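Local atomic coordinates of pectate lyase 47 (Bacillus sp. TS-47, PDB entry 1VBL), a protein that cleaves pectate, the polygalacturonate backbone of pectin, by beta-elimination, as a thermostable calcium-binding lyase of polysaccharide lyase family 1. Residues V34-N37 against R38-I42; G46-N49 against H50-Q53; N70-D73 against N74-V78; P86-F90 against E91-R95. All coordinates share one frame; numbering follows the deposited sequence.

Contact 1. Residues V34-N37 against R38-I42; sequences VVTN and RTELI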
loop_
_atom_site.group_PDB
_atom_site.type_symbol
_atom_site.label_atom_id
_atom_site.label_comp_id
_atom_site.label_asym_id
_atom_site.label_seq_id
_atom_site.Cartn_x
_atom_site.Cartn_y
_atom_site.Cartn_z
ATOM N N VAL A 34 -2.407 25.204 2.577
ATOM C CA VAL A 34 -3.706 24.640 2.252
ATOM C C VAL A 34 -3.638 24.523 0.734
ATOM O O VAL A 34 -3.465 25.528 0.038
ATOM C CB VAL A 34 -4.863 25.575 2.645
ATOM C CG1 VAL A 34 -6.186 24.956 2.220
ATOM C CG2 VAL A 34 -4.854 25.810 4.152
ATOM N N VAL A 35 -3.748 23.302 0.219
ATOM C CA VAL A 35 -3.666 23.091 -1.221
ATOM C C VAL A 35 -4.938 22.494 -1.799
ATOM O O VAL A 35 -5.619 21.701 -1.145
ATOM C CB VAL A 35 -2.459 22.191 -1.577
ATOM C CG1 VAL A 35 -1.173 22.853 -1.101
ATOM C CG2 VAL A 35 -2.614 20.815 -0.934
ATOM N N THR A 36 -5.248 22.878 -3.036
ATOM C CA THR A 36 -6.456 22.409 -3.705
ATOM C C THR A 36 -6.217 21.775 -5.080
ATOM O O THR A 36 -7.163 21.330 -5.730
ATOM C CB THR A 36 -7.461 23.570 -3.871
ATOM O OG1 THR A 36 -6.895 24.573 -4.723
ATOM C CG2 THR A 36 -7.776 24.198 -2.519
ATOM N N ASN A 37 -4.965 21.738 -5.526
ATOM C CA ASN A 37 -4.641 21.137 -6.816
ATOM C C ASN A 37 -3.180 20.705 -6.883
ATOM O O ASN A 37 -2.395 21.013 -5.991
ATOM C CB ASN A 37 -4.961 22.104 -7.966
ATOM C CG ASN A 37 -4.167 23.390 -7.889
ATOM O OD1 ASN A 37 -2.940 23.372 -7.821
ATOM N ND2 ASN A 37 -4.867 24.522 -7.909
ATOM N N ARG A 38 -2.824 19.997 -7.949
ATOM C CA ARG A 38 -1.469 19.494 -8.126
ATOM C C ARG A 38 -0.379 20.547 -7.989
ATOM O O ARG A 38 0.597 20.348 -7.267
ATOM C CB ARG A 38 -1.332 18.803 -9.487
ATOM C CG ARG A 38 0.055 18.220 -9.732
ATOM C CD ARG A 38 0.126 17.436 -11.033
ATOM N NE ARG A 38 1.480 16.951 -11.282
ATOM C CZ ARG A 38 2.516 17.736 -11.562
ATOM N NH1 ARG A 38 2.357 19.052 -11.637
ATOM N NH2 ARG A 38 3.715 17.206 -11.754
ATOM N N THR A 39 -0.535 21.666 -8.689
ATOM C CA THR A 39 0.472 22.718 -8.629
ATOM C C THR A 39 0.696 23.233 -7.212
ATOM O O THR A 39 1.833 23.325 -6.755
ATOM C CB THR A 39 0.093 23.901 -9.541
ATOM O OG1 THR A 39 0.010 23.445 -10.896
ATOM C CG2 THR A 39 1.138 25.000 -9.447
ATOM N N GLU A 40 -0.385 23.562 -6.514
ATOM C CA GLU A 40 -0.269 24.072 -5.152
ATOM C C GLU A 40 0.382 23.043 -4.234
ATOM O O GLU A 40 1.129 23.396 -3.319
ATOM C CB GLU A 40 -1.649 24.454 -4.608
ATOM C CG GLU A 40 -2.423 25.408 -5.513
ATOM C CD GLU A 40 -3.689 25.936 -4.864
ATOM O OE1 GLU A 40 -4.368 25.224 -4.119
ATOM O OE2 GLU A 40 -4.023 27.187 -5.158
ATOM N N LEU A 41 0.101 21.767 -4.483
ATOM C CA LEU A 41 0.671 20.698 -3.673
ATOM C C LEU A 41 2.181 20.654 -3.870
ATOM O O LEU A 41 2.941 20.630 -2.902
ATOM C CB LEU A 41 0.050 19.348 -4.053
ATOM C CG LEU A 41 0.635 18.089 -3.399
ATOM C CD1 LEU A 41 0.566 18.203 -1.882
ATOM C CD2 LEU A 41 -0.138 16.863 -3.874
ATOM N N ILE A 42 2.616 20.647 -5.128
ATOM C CA ILE A 42 4.043 20.606 -5.423
ATOM C C ILE A 42 4.751 21.869 -4.935
ATOM O O ILE A 42 5.911 21.821 -4.521
ATOM C CB ILE A 42 4.287 20.400 -6.940
ATOM C CG1 ILE A 42 3.808 19.000 -7.341
ATOM C CG2 ILE A 42 5.771 20.559 -7.265
ATOM C CD1 ILE A 42 3.999 18.665 -8.805
HETATM O O HOH W 1 -5.078 27.083 -1.871
HETATM O O HOH W 2 -3.879 27.392 -7.874
#
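N37 turns CG into the space between its own backbone N and carbonyl carbon (chi1 61°), while E40 sets CG away from its carbonyl carbon (chi1 -53°) and runs out extended; the two side chains cross at about a right angle at the first helix turn. At the N-cap, N37 OD1 accepts from E40 N at 2.9 Å in an almost straight bond, the donor tilted somewhat from the carbonyl plane, and N37 O takes L41 N at 3.0 Å. E40 answers by reaching back over the cap to T36. A single oxygen, E40 OE1, accepts from T36 N (2.7 Å), nearly in line with its C-O bond, and from T36 OG1 (2.7 Å), which comes from above the carboxylate plane. One water bridges V34 O and E40 OE1, another N37 ND2 and E40 OE2, so both carboxylate oxygens are engaged. Next to these polar groups, V35 CG1 sits tight against E40 O at 3.2 Å, and V35 CG2 meets L41 CD1 at 4.2 Å. V35 and L41 rest on I61 of strand 59-63, which runs parallel to strand 32-35; R38, extended from CG to NE, bonds through NE to R125 O of helix 110-126.

Contact 2. Residues G46-N49 against H50-Q53; sequences GGNN and HTNQ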
loop_
_atom_site.group_PDB
_atom_site.type_symbol
_atom_site.label_atom_id
_atom_site.label_comp_id
_atom_site.label_asym_id
_atom_site.label_seq_id
_atom_site.Cartn_x
_atom_site.Cartn_y
_atom_site.Cartn_z
ATOM N N GLY A 46 7.767 22.337 -1.934
ATOM C CA GLY A 46 9.087 22.825 -2.297
ATOM C C GLY A 46 9.192 23.644 -3.569
ATOM O O GLY A 46 10.101 24.461 -3.695
ATOM N N GLY A 47 8.288 23.422 -4.517
ATOM C CA GLY A 47 8.321 24.184 -5.754
ATOM C C GLY A 47 8.802 23.415 -6.970
ATOM O O GLY A 47 8.649 23.879 -8.101
ATOM N N ASN A 48 9.383 22.240 -6.745
ATOM C CA ASN A 48 9.889 21.412 -7.838
ATOM C C ASN A 48 9.771 19.948 -7.429
ATOM O O ASN A 48 10.496 19.484 -6.553
ATOM C CB ASN A 48 11.352 21.762 -8.126
ATOM C CG ASN A 48 11.912 21.001 -9.311
ATOM O OD1 ASN A 48 12.038 19.776 -9.279
ATOM N ND2 ASN A 48 12.250 21.728 -10.369
ATOM N N ASN A 49 8.857 19.228 -8.074
ATOM C CA ASN A 49 8.607 17.826 -7.750
ATOM C C ASN A 49 9.843 16.965 -7.502
ATOM O O ASN A 49 9.969 16.352 -6.446
ATOM C CB ASN A 49 7.763 17.165 -8.842
ATOM C CG ASN A 49 7.174 15.836 -8.396
ATOM O OD1 ASN A 49 6.826 14.991 -9.219
ATOM N ND2 ASN A 49 7.051 15.653 -7.085
ATOM N N HIS A 50 10.757 16.911 -8.462
ATOM C CA HIS A 50 11.938 16.075 -8.282
ATOM C C HIS A 50 12.790 16.442 -7.065
ATOM O O HIS A 50 13.046 15.590 -6.204
ATOM C CB HIS A 50 12.804 16.079 -9.545
ATOM C CG HIS A 50 13.927 15.088 -9.499
ATOM N ND1 HIS A 50 15.100 15.323 -8.814
ATOM C CD2 HIS A 50 14.032 13.835 -10.005
ATOM C CE1 HIS A 50 15.878 14.259 -8.898
ATOM N NE2 HIS A 50 15.253 13.342 -9.615
ATOM N N THR A 51 13.206 17.701 -6.969
ATOM C CA THR A 51 14.044 18.125 -5.848
ATOM C C THR A 51 13.301 18.287 -4.526
ATOM O O THR A 51 13.924 18.492 -3.484
ATOM C CB THR A 51 14.790 19.447 -6.166
ATOM O OG1 THR A 51 13.849 20.520 -6.298
ATOM C CG2 THR A 51 15.584 19.305 -7.462
ATOM N N ASN A 52 11.974 18.196 -4.558
ATOM C CA ASN A 52 11.185 18.323 -3.336
ATOM C C ASN A 52 11.565 17.248 -2.314
ATOM O O ASN A 52 11.371 17.428 -1.108
ATOM C CB ASN A 52 9.689 18.220 -3.653
ATOM C CG ASN A 52 9.096 19.534 -4.133
ATOM O OD1 ASN A 52 7.944 19.584 -4.576
ATOM N ND2 ASN A 52 9.877 20.608 -4.044
ATOM N N GLN A 53 12.103 16.132 -2.797
ATOM C CA GLN A 53 12.505 15.040 -1.918
ATOM C C GLN A 53 13.622 15.471 -0.969
ATOM O O GLN A 53 13.825 14.860 0.081
ATOM C CB GLN A 53 12.958 13.831 -2.744
ATOM C CG GLN A 53 14.094 14.117 -3.719
ATOM C CD GLN A 53 14.402 12.935 -4.626
ATOM O OE1 GLN A 53 14.836 11.879 -4.166
ATOM N NE2 GLN A 53 14.173 13.109 -5.924
#
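N52 presses its side chain into the curve of G46, G47 and N48, the dense half of the turn. N52 CB lies 3.4 Å from N49 O, and its amide fills the place where a side chain on G46 would go. Here helix 38-44 ends: G46, with positive phi and two bonds back into the last helical turn, makes a Schellman motif, and the chain then coils through H50-Q53 with helical backbone angles but without regular helix bonds. Cutting N52 back to an alanine would probably leave a gap beside G46 and I42 and set the G46-N48 backbone free to shift. Around N48 the grip is slacker. A chi1 of -176°, which lays CG beside the carbonyl carbon, brings N48 OD1 to T51 N, but the bond, though straight at 172°, is long and weak at 3.3 Å; T51 OG1 sits against N48 CB, also at 3.3 Å. N52 N to N49 O is another weak bond. On the exposed side the H50 imidazole points away from G46-N49, though H50 CB still touches, and Q53 folds back against it: Q53 NE2 donates to H50 O at 2.7 Å and lies over one imidazole face, offset toward its rim.

Contact 3. Residues N70-D73 against N74-V78; sequences NVDD and NNQPV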
loop_
_atom_site.group_PDB
_atom_site.type_symbol
_atom_site.label_atom_id
_atom_site.label_comp_id
_atom_site.label_asym_id
_atom_site.label_seq_id
_atom_site.Cartn_x
_atom_site.Cartn_y
_atom_site.Cartn_z
ATOM N N ASN A 70 -3.338 13.721 -12.159
ATOM C CA ASN A 70 -3.243 13.433 -13.586
ATOM C C ASN A 70 -3.702 14.671 -14.369
ATOM O O ASN A 70 -4.655 14.605 -15.148
ATOM C CB ASN A 70 -4.146 12.242 -13.915
ATOM C CG ASN A 70 -3.726 11.511 -15.170
ATOM O OD1 ASN A 70 -4.566 10.964 -15.886
ATOM N ND2 ASN A 70 -2.424 11.475 -15.435
ATOM N N VAL A 71 -3.025 15.797 -14.152
ATOM C CA VAL A 71 -3.374 17.050 -14.818
ATOM C C VAL A 71 -2.129 17.783 -15.308
ATOM O O VAL A 71 -1.025 17.547 -14.806
ATOM C CB VAL A 71 -4.140 17.997 -13.860
ATOM C CG1 VAL A 71 -5.417 17.326 -13.366
ATOM C CG2 VAL A 71 -3.255 18.371 -12.677
ATOM N N ASP A 72 -2.300 18.676 -16.283
ATOM C CA ASP A 72 -1.161 19.424 -16.792
ATOM C C ASP A 72 -0.796 20.553 -15.839
ATOM O O ASP A 72 -1.373 20.677 -14.757
ATOM C CB ASP A 72 -1.433 19.977 -18.201
ATOM C CG ASP A 72 -2.680 20.842 -18.272
ATOM O OD1 ASP A 72 -2.922 21.633 -17.341
ATOM O OD2 ASP A 72 -3.410 20.740 -19.282
ATOM N N ASP A 73 0.164 21.378 -16.240
ATOM C CA ASP A 73 0.611 22.475 -15.397
ATOM C C ASP A 73 -0.441 23.559 -15.188
ATOM O O ASP A 73 -0.279 24.437 -14.341
ATOM C CB ASP A 73 1.906 23.056 -15.963
ATOM C CG ASP A 73 3.017 22.025 -16.014
ATOM O OD1 ASP A 73 3.348 21.463 -14.945
ATOM O OD2 ASP A 73 3.551 21.766 -17.116
ATOM N N ASN A 74 -1.523 23.494 -15.957
ATOM C CA ASN A 74 -2.612 24.449 -15.804
ATOM C C ASN A 74 -3.714 23.747 -15.015
ATOM O O ASN A 74 -4.850 24.213 -14.948
ATOM C CB ASN A 74 -3.138 24.903 -17.167
ATOM C CG ASN A 74 -2.133 25.756 -17.919
ATOM O OD1 ASN A 74 -1.621 26.742 -17.387
ATOM N ND2 ASN A 74 -1.849 25.384 -19.162
ATOM N N ASN A 75 -3.347 22.612 -14.424
ATOM C CA ASN A 75 -4.249 21.802 -13.614
ATOM C C ASN A 75 -5.442 21.228 -14.367
ATOM O O ASN A 75 -6.468 20.902 -13.767
ATOM C CB ASN A 75 -4.724 22.603 -12.400
ATOM C CG ASN A 75 -3.588 22.935 -11.446
ATOM O OD1 ASN A 75 -2.901 22.040 -10.943
ATOM N ND2 ASN A 75 -3.381 24.226 -11.196
ATOM N N GLN A 76 -5.306 21.099 -15.682
ATOM C CA GLN A 76 -6.369 20.528 -16.497
ATOM C C GLN A 76 -6.100 19.036 -16.674
ATOM O O GLN A 76 -4.963 18.626 -16.900
ATOM C CB GLN A 76 -6.429 21.208 -17.867
ATOM C CG GLN A 76 -6.885 22.656 -17.826
ATOM C CD GLN A 76 -8.117 22.849 -16.964
ATOM O OE1 GLN A 76 -8.018 23.104 -15.761
ATOM N NE2 GLN A 76 -9.289 22.713 -17.571
ATOM N N PRO A 77 -7.145 18.202 -16.568
ATOM C CA PRO A 77 -6.976 16.755 -16.721
ATOM C C PRO A 77 -6.366 16.347 -18.061
ATOM O O PRO A 77 -6.701 16.908 -19.106
ATOM C CB PRO A 77 -8.396 16.220 -16.531
ATOM C CG PRO A 77 -9.257 17.359 -17.001
ATOM C CD PRO A 77 -8.566 18.545 -16.379
ATOM N N VAL A 78 -5.459 15.376 -18.020
ATOM C CA VAL A 78 -4.811 14.889 -19.229
ATOM C C VAL A 78 -5.075 13.398 -19.382
ATOM O O VAL A 78 -5.320 12.697 -18.398
ATOM C CB VAL A 78 -3.279 15.130 -19.201
ATOM C CG1 VAL A 78 -2.991 16.614 -19.052
ATOM C CG2 VAL A 78 -2.638 14.342 -18.059
HETATM O O HOH W 3 -0.183 20.499 -12.408
#
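The carboxylate of D72 takes a backbone N-H on each face, Q76 N from one and N74 N from the other, both at the single oxygen OD1. Q76 N comes from well above the plane (55° out of it) at 3.0 Å from D72 OD1; N74 N, at 2.7 Å from D72 OD1, sits on the anti side and only 32° out, which closes an Asx turn. The motif is a tight antiparallel hairpin: a type I turn from D72 to N75, with N75 in the left-handed region as in a turn followed by a G1 bulge, and V71 and P77 as a non-hydrogen-bonded pair. V78 N to N70 O and D72 N to Q76 O (2.7 Å) bracket that pair. What puts the carboxylate inside the turn is D72 CG, held between its backbone N and carbonyl carbon (chi1 56°); the side chain then lies beside Q76, pointing the same way, with D72 OD2 3.4 Å from Q76 CB. With an alanine at D72, N74 N and Q76 N would probably lose their shared acceptor and the turn would be freer to flex. V78 CG1 lies 3.8 Å from D72 CB; elsewhere V71 CG2 packs on N75 CA. R125 of helix 110-126 ties the loop down, with a salt bridge to D73 and a bond to V71 O, and N75 OD1 is taken by T39 OG1. Beside the V78 N bond, the same N70 O also receives P77 CA in a CA-H...O contact at 3.5 Å.

Contact 4. Residues P86-F90 against E91-R95; sequences PHFDF and EAYLR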
loop_
_atom_site.group_PDB
_atom_site.type_symbol
_atom_site.label_atom_id
_atom_site.label_comp_id
_atom_site.label_asym_id
_atom_site.label_seq_id
_atom_site.Cartn_x
_atom_site.Cartn_y
_atom_site.Cartn_z
ATOM N N PRO A 86 5.835 9.456 -29.284
ATOM C CA PRO A 86 5.519 9.467 -30.720
ATOM C C PRO A 86 5.678 8.091 -31.374
ATOM O O PRO A 86 5.038 7.791 -32.383
ATOM C CB PRO A 86 6.520 10.472 -31.292
ATOM C CG PRO A 86 6.843 11.351 -30.130
ATOM C CD PRO A 86 6.927 10.394 -28.979
ATOM N N HIS A 87 6.542 7.267 -30.794
ATOM C CA HIS A 87 6.816 5.940 -31.332
ATOM C C HIS A 87 6.001 4.840 -30.669
ATOM O O HIS A 87 6.245 3.655 -30.903
ATOM C CB HIS A 87 8.306 5.621 -31.192
ATOM C CG HIS A 87 9.199 6.603 -31.885
ATOM N ND1 HIS A 87 9.229 6.740 -33.255
ATOM C CD2 HIS A 87 10.081 7.505 -31.394
ATOM C CE1 HIS A 87 10.094 7.686 -33.581
ATOM N NE2 HIS A 87 10.624 8.166 -32.471
ATOM N N PHE A 88 5.040 5.225 -29.839
ATOM C CA PHE A 88 4.211 4.235 -29.176
ATOM C C PHE A 88 2.777 4.228 -29.674
ATOM O O PHE A 88 2.182 5.276 -29.919
ATOM C CB PHE A 88 4.209 4.447 -27.661
ATOM C CG PHE A 88 3.330 3.476 -26.921
ATOM C CD1 PHE A 88 1.995 3.775 -26.663
ATOM C CD2 PHE A 88 3.831 2.242 -26.516
ATOM C CE1 PHE A 88 1.169 2.857 -26.010
ATOM C CE2 PHE A 88 3.015 1.318 -25.863
ATOM C CZ PHE A 88 1.681 1.626 -25.612
ATOM N N ASP A 89 2.238 3.024 -29.823
ATOM C CA ASP A 89 0.860 2.819 -30.251
ATOM C C ASP A 89 0.389 1.542 -29.568
ATOM O O ASP A 89 0.981 0.479 -29.754
ATOM C CB ASP A 89 0.772 2.670 -31.770
ATOM C CG ASP A 89 -0.644 2.381 -32.241
ATOM O OD1 ASP A 89 -1.041 1.196 -32.259
ATOM O OD2 ASP A 89 -1.366 3.344 -32.576
ATOM N N PHE A 90 -0.668 1.657 -28.771
ATOM C CA PHE A 90 -1.201 0.518 -28.031
ATOM C C PHE A 90 -1.490 -0.692 -28.911
ATOM O O PHE A 90 -1.034 -1.798 -28.622
ATOM C CB PHE A 90 -2.478 0.919 -27.284
ATOM C CG PHE A 90 -2.944 -0.113 -26.294
ATOM C CD1 PHE A 90 -4.282 -0.489 -26.239
ATOM C CD2 PHE A 90 -2.047 -0.704 -25.412
ATOM C CE1 PHE A 90 -4.716 -1.441 -25.322
ATOM C CE2 PHE A 90 -2.472 -1.656 -24.489
ATOM C CZ PHE A 90 -3.810 -2.025 -24.445
ATOM N N GLU A 91 -2.257 -0.488 -29.978
ATOM C CA GLU A 91 -2.593 -1.585 -30.879
ATOM C C GLU A 91 -1.342 -2.256 -31.427
ATOM O O GLU A 91 -1.263 -3.484 -31.489
ATOM C CB GLU A 91 -3.451 -1.080 -32.039
ATOM C CG GLU A 91 -4.899 -0.821 -31.671
ATOM C CD GLU A 91 -5.684 -0.220 -32.821
ATOM O OE1 GLU A 91 -5.639 -0.786 -33.934
ATOM O OE2 GLU A 91 -6.348 0.818 -32.608
ATOM N N ALA A 92 -0.367 -1.446 -31.824
ATOM C CA ALA A 92 0.881 -1.972 -32.365
ATOM C C ALA A 92 1.619 -2.760 -31.290
ATOM O O ALA A 92 2.261 -3.771 -31.577
ATOM C CB ALA A 92 1.754 -0.829 -32.874
ATOM N N TYR A 93 1.525 -2.296 -30.049
ATOM C CA TYR A 93 2.185 -2.972 -28.942
ATOM C C TYR A 93 1.516 -4.323 -28.722
ATOM O O TYR A 93 2.185 -5.327 -28.475
ATOM C CB TYR A 93 2.097 -2.116 -27.674
ATOM C CG TYR A 93 2.876 -2.668 -26.500
ATOM C CD1 TYR A 93 2.319 -3.630 -25.658
ATOM C CD2 TYR A 93 4.175 -2.230 -26.234
ATOM C CE1 TYR A 93 3.033 -4.142 -24.578
ATOM C CE2 TYR A 93 4.898 -2.736 -25.159
ATOM C CZ TYR A 93 4.320 -3.693 -24.336
ATOM O OH TYR A 93 5.034 -4.206 -23.277
ATOM N N LEU A 94 0.191 -4.342 -28.816
ATOM C CA LEU A 94 -0.570 -5.573 -28.646
ATOM C C LEU A 94 -0.214 -6.586 -29.732
ATOM O O LEU A 94 -0.008 -7.768 -29.446
ATOM C CB LEU A 94 -2.069 -5.276 -28.691
ATOM C CG LEU A 94 -2.809 -5.161 -27.355
ATOM C CD1 LEU A 94 -1.989 -4.382 -26.353
ATOM C CD2 LEU A 94 -4.162 -4.504 -27.595
ATOM N N ARG A 95 -0.140 -6.119 -30.974
ATOM C CA ARG A 95 0.187 -6.995 -32.096
ATOM C C ARG A 95 1.613 -7.525 -32.013
ATOM O O ARG A 95 1.883 -8.679 -32.341
ATOM C CB ARG A 95 0.007 -6.257 -33.429
ATOM C CG ARG A 95 -1.436 -5.960 -33.806
ATOM C CD ARG A 95 -1.546 -5.593 -35.285
ATOM N NE ARG A 95 -0.884 -4.331 -35.605
ATOM C CZ ARG A 95 -1.396 -3.131 -35.348
ATOM N NH1 ARG A 95 -2.584 -3.022 -34.769
ATOM N NH2 ARG A 95 -0.714 -2.039 -35.664
HETATM O O HOH W 4 -1.800 0.514 -34.796
#
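D89 is extended and F90 already helical, and across that change of backbone D89 O accepts from Y93 N at 2.8 Å and F90 O from L94 N. D89 also caps the new turn with its side chain: D89 OD1 accepts from A92 N at 2.8 Å through its anti lone pair. That makes D89 the N-cap of helix 90-97, a carboxylate set where the helix end would be expected to welcome negative charge. A water donates to the same D89 OD1 and accepts from R95 NH2, so the arginine reaches the cap through solvent; its direct salt bridge to E91 is long. On another flank, L94 CD1 lies over one face of the F90 ring, 3.7 Å from its centroid, a CH-pi contact offset toward the rim. The fit is close, L94 CD1 to F90 CE2 being 3.3 Å, and L94 keeps an unrelaxed chi1 of -99°. F88 and Y93 meet obliquely, planes 45° apart, with F88 CE2 3.8 Å from Y93 CD2. Beyond them helix 110-126 covers both: F88 touches A114 and R115, while Y93 touches R115 and bonds through OH to E112. Y220 meets the F90 ring edge-to-face.

The four contacts follow one another between residues 34 and 95, among the N-terminal strands of the right-handed parallel beta-helix expected of this family and in the helical excursion after strand 66-68, all away from the calcium site. Contacts 1 and 2 mark the beginning and end of helix 38-44; their centres lie 13 Å apart, and I42 O probably bonds to G47 N. The centre of contact 3 is about 12 Å from that of contact 1, and the two touch around N75, with R125 of helix 110-126 reaching both. Contact 4 stands apart, its centre about 24 Å from that of contact 3, yet packs on the same helix 110-126, which spans to this outlying helical arm.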